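Local coordinates for peptidoglycan-binding domain 1 (Burkholderia, PDB 5NM7), which is a modular phage endolysin that probably binds bacterial peptidoglycan through one domain and cleaves it through a lysozyme-like N-acetylmuramidase domain, at residues I115-H120 against E174-G179. Sequence-based numbering, arbitrary orientation.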
loop_
_atom_site.group_PDB
_atom_site.type_symbol
_atom_site.label_atom_id
_atom_site.label_comp_id
_atom_site.label_asym_id
_atom_site.label_seq_id
_atom_site.Cartn_x
_atom_site.Cartn_y
_atom_site.Cartn_z
ATOM N N ILE A 115 -6.361 -5.697 6.641
ATOM C CA ILE A 115 -7.330 -6.521 5.903
ATOM C C ILE A 115 -8.640 -5.827 5.753
ATOM O O ILE A 115 -8.978 -4.908 6.501
ATOM C CB ILE A 115 -7.576 -7.908 6.567
ATOM C CG1 ILE A 115 -8.019 -7.748 8.018
ATOM C CG2 ILE A 115 -6.354 -8.772 6.471
ATOM C CD1 ILE A 115 -8.702 -8.960 8.556
ATOM N N LEU A 116 -9.417 -6.291 4.771
ATOM C CA LEU A 116 -10.820 -5.959 4.671
ATOM C C LEU A 116 -11.547 -7.189 4.201
ATOM O O LEU A 116 -11.231 -7.754 3.142
ATOM C CB LEU A 116 -11.088 -4.791 3.713
ATOM C CG LEU A 116 -12.472 -4.147 3.826
ATOM C CD1 LEU A 116 -12.587 -3.375 5.140
ATOM C CD2 LEU A 116 -12.713 -3.192 2.662
ATOM N N TYR A 117 -12.483 -7.650 5.021
ATOM C CA TYR A 117 -13.252 -8.835 4.711
ATOM C C TYR A 117 -14.500 -8.462 3.888
ATOM O O TYR A 117 -15.151 -7.462 4.190
ATOM C CB TYR A 117 -13.617 -9.534 6.024
ATOM C CG TYR A 117 -14.623 -10.642 5.827
ATOM C CD1 TYR A 117 -15.956 -10.416 6.062
ATOM C CD2 TYR A 117 -14.228 -11.891 5.353
ATOM C CE1 TYR A 117 -16.900 -11.394 5.852
ATOM C CE2 TYR A 117 -15.162 -12.878 5.137
ATOM C CZ TYR A 117 -16.492 -12.621 5.405
ATOM O OH TYR A 117 -17.460 -13.586 5.191
ATOM N N GLU A 118 -14.762 -9.229 2.824
ATOM C CA GLU A 118 -15.778 -8.919 1.819
ATOM C C GLU A 118 -16.843 -10.018 1.811
ATOM O O GLU A 118 -16.656 -11.090 1.208
ATOM C CB GLU A 118 -15.147 -8.822 0.429
ATOM C CG GLU A 118 -14.069 -7.744 0.279
ATOM C CD GLU A 118 -14.628 -6.340 0.187
ATOM O OE1 GLU A 118 -15.844 -6.173 0.283
ATOM O OE2 GLU A 118 -13.822 -5.398 0.011
ATOM N N ARG A 119 -17.941 -9.745 2.507
ATOM C CA ARG A 119 -19.007 -10.719 2.707
ATOM C C ARG A 119 -19.666 -11.175 1.419
ATOM O O ARG A 119 -20.149 -12.311 1.340
ATOM C CB ARG A 119 -20.067 -10.170 3.646
ATOM C CG ARG A 119 -20.808 -8.966 3.128
ATOM C CD ARG A 119 -21.806 -8.505 4.144
ATOM N NE ARG A 119 -22.588 -7.397 3.647
ATOM C CZ ARG A 119 -23.342 -6.597 4.397
ATOM N NH1 ARG A 119 -23.467 -6.803 5.715
ATOM N NH2 ARG A 119 -23.960 -5.577 3.821
ATOM N N HIS A 120 -19.696 -10.280 0.428
ATOM C CA HIS A 120 -20.230 -10.658 -0.904
ATOM C C HIS A 120 -19.308 -11.586 -1.681
ATOM O O HIS A 120 -19.785 -12.426 -2.449
ATOM C CB HIS A 120 -20.656 -9.415 -1.686
ATOM C CG HIS A 120 -19.529 -8.629 -2.243
ATOM N ND1 HIS A 120 -18.682 -7.874 -1.456
ATOM C CD2 HIS A 120 -19.099 -8.472 -3.518
ATOM C CE1 HIS A 120 -17.766 -7.307 -2.226
ATOM N NE2 HIS A 120 -18.022 -7.627 -3.483
ATOM N N GLU A 174 -9.869 -16.238 1.212
ATOM C CA GLU A 174 -10.117 -15.839 -0.194
ATOM C C GLU A 174 -10.994 -14.589 -0.360
ATOM O O GLU A 174 -10.790 -13.805 -1.303
ATOM C CB GLU A 174 -10.710 -17.040 -0.971
ATOM C CG GLU A 174 -9.695 -18.140 -1.204
ATOM C CD GLU A 174 -10.287 -19.334 -1.958
ATOM O OE1 GLU A 174 -11.520 -19.429 -2.040
ATOM O OE2 GLU A 174 -9.493 -20.118 -2.476
ATOM N N ALA A 175 -11.941 -14.378 0.561
ATOM C CA ALA A 175 -12.853 -13.270 0.574
ATOM C C ALA A 175 -12.302 -12.063 1.354
ATOM O O ALA A 175 -13.071 -11.137 1.662
ATOM C CB ALA A 175 -14.149 -13.689 1.218
ATOM N N THR A 176 -11.009 -12.050 1.627
ATOM C CA THR A 176 -10.405 -10.949 2.361
ATOM C C THR A 176 -9.310 -10.324 1.501
ATOM O O THR A 176 -8.607 -11.037 0.791
ATOM C CB THR A 176 -9.851 -11.464 3.691
ATOM O OG1 THR A 176 -10.945 -11.998 4.432
ATOM C CG2 THR A 176 -9.207 -10.337 4.498
ATOM N N SER A 177 -9.178 -9.002 1.574
ATOM C CA SER A 177 -8.019 -8.317 0.960
ATOM C C SER A 177 -6.893 -8.103 1.933
ATOM O O SER A 177 -7.135 -7.752 3.099
ATOM C CB SER A 177 -8.451 -6.979 0.359
ATOM O OG SER A 177 -9.175 -6.194 1.292
ATOM N N TRP A 178 -5.656 -8.225 1.472
ATOM C CA TRP A 178 -4.495 -8.301 2.357
ATOM C C TRP A 178 -3.431 -7.318 2.036
ATOM O O TRP A 178 -3.062 -7.139 0.882
ATOM C CB TRP A 178 -3.873 -9.690 2.236
ATOM C CG TRP A 178 -4.820 -10.731 2.682
ATOM C CD1 TRP A 178 -5.795 -11.350 1.946
ATOM C CD2 TRP A 178 -4.917 -11.263 3.988
ATOM N NE1 TRP A 178 -6.501 -12.204 2.712
ATOM C CE2 TRP A 178 -5.996 -12.166 3.985
ATOM C CE3 TRP A 178 -4.216 -11.034 5.173
ATOM C CZ2 TRP A 178 -6.368 -12.889 5.105
ATOM C CZ3 TRP A 178 -4.598 -11.736 6.286
ATOM C CH2 TRP A 178 -5.665 -12.638 6.255
ATOM N N GLY A 179 -2.914 -6.688 3.086
ATOM C CA GLY A 179 -1.694 -5.914 3.033
ATOM C C GLY A 179 -1.855 -4.556 2.368
ATOM O O GLY A 179 -2.965 -4.077 2.151
HETATM O O HOH W 1 -11.274 -5.119 -0.357
#
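L116 and S177 form the hydrogen-bonded antiparallel pair joining strands 115-117 and 176-178 in the small three-stranded sheet of the lysozyme-like N-acetylmuramidase domain. S177 N donates to L116 O at 2.9 Å in a nearly straight bond (169°). The return bond, L116 N to S177 O, is longer. Beyond the strands, E118 N donates to A175 O at 2.8 Å, nearly along the C=O axis. This ties the N-cap residue of helix 119-128 to the first residue past helix 169-174.

The tightly packed face carries I115, Y117, T176 and W178. Helix 156-167 covers the first three, and helix 196-205 meets W178. I115 CG2 lies over one face of the W178 indole in a CH-pi contact, 3.6 Å from the centroid of the six-membered ring. With chi1 at 56°, CG1 sits between the backbone N and carbonyl carbon, leaving CG2 to meet the ring. T176 CG2 sits over the same indole face and meets I115 CB at 3.6 Å. T176 OG1 lies in the plane of the Y117 ring, at its edge, and is hydrogen-bonded to A172 O.

The L116 and S177 side is more open, though S177 is buried. L116 CB comes close to S177 OG, but the isobutyl end turns off from strand 176-178. E118 OE1 is hydrogen-bonded to Y151 OH. One water donates to both E118 OE2, at 2.6 Å, and S177 OG, at 2.9 Å; S177 OG is also hydrogen-bonded to Q182 OE1.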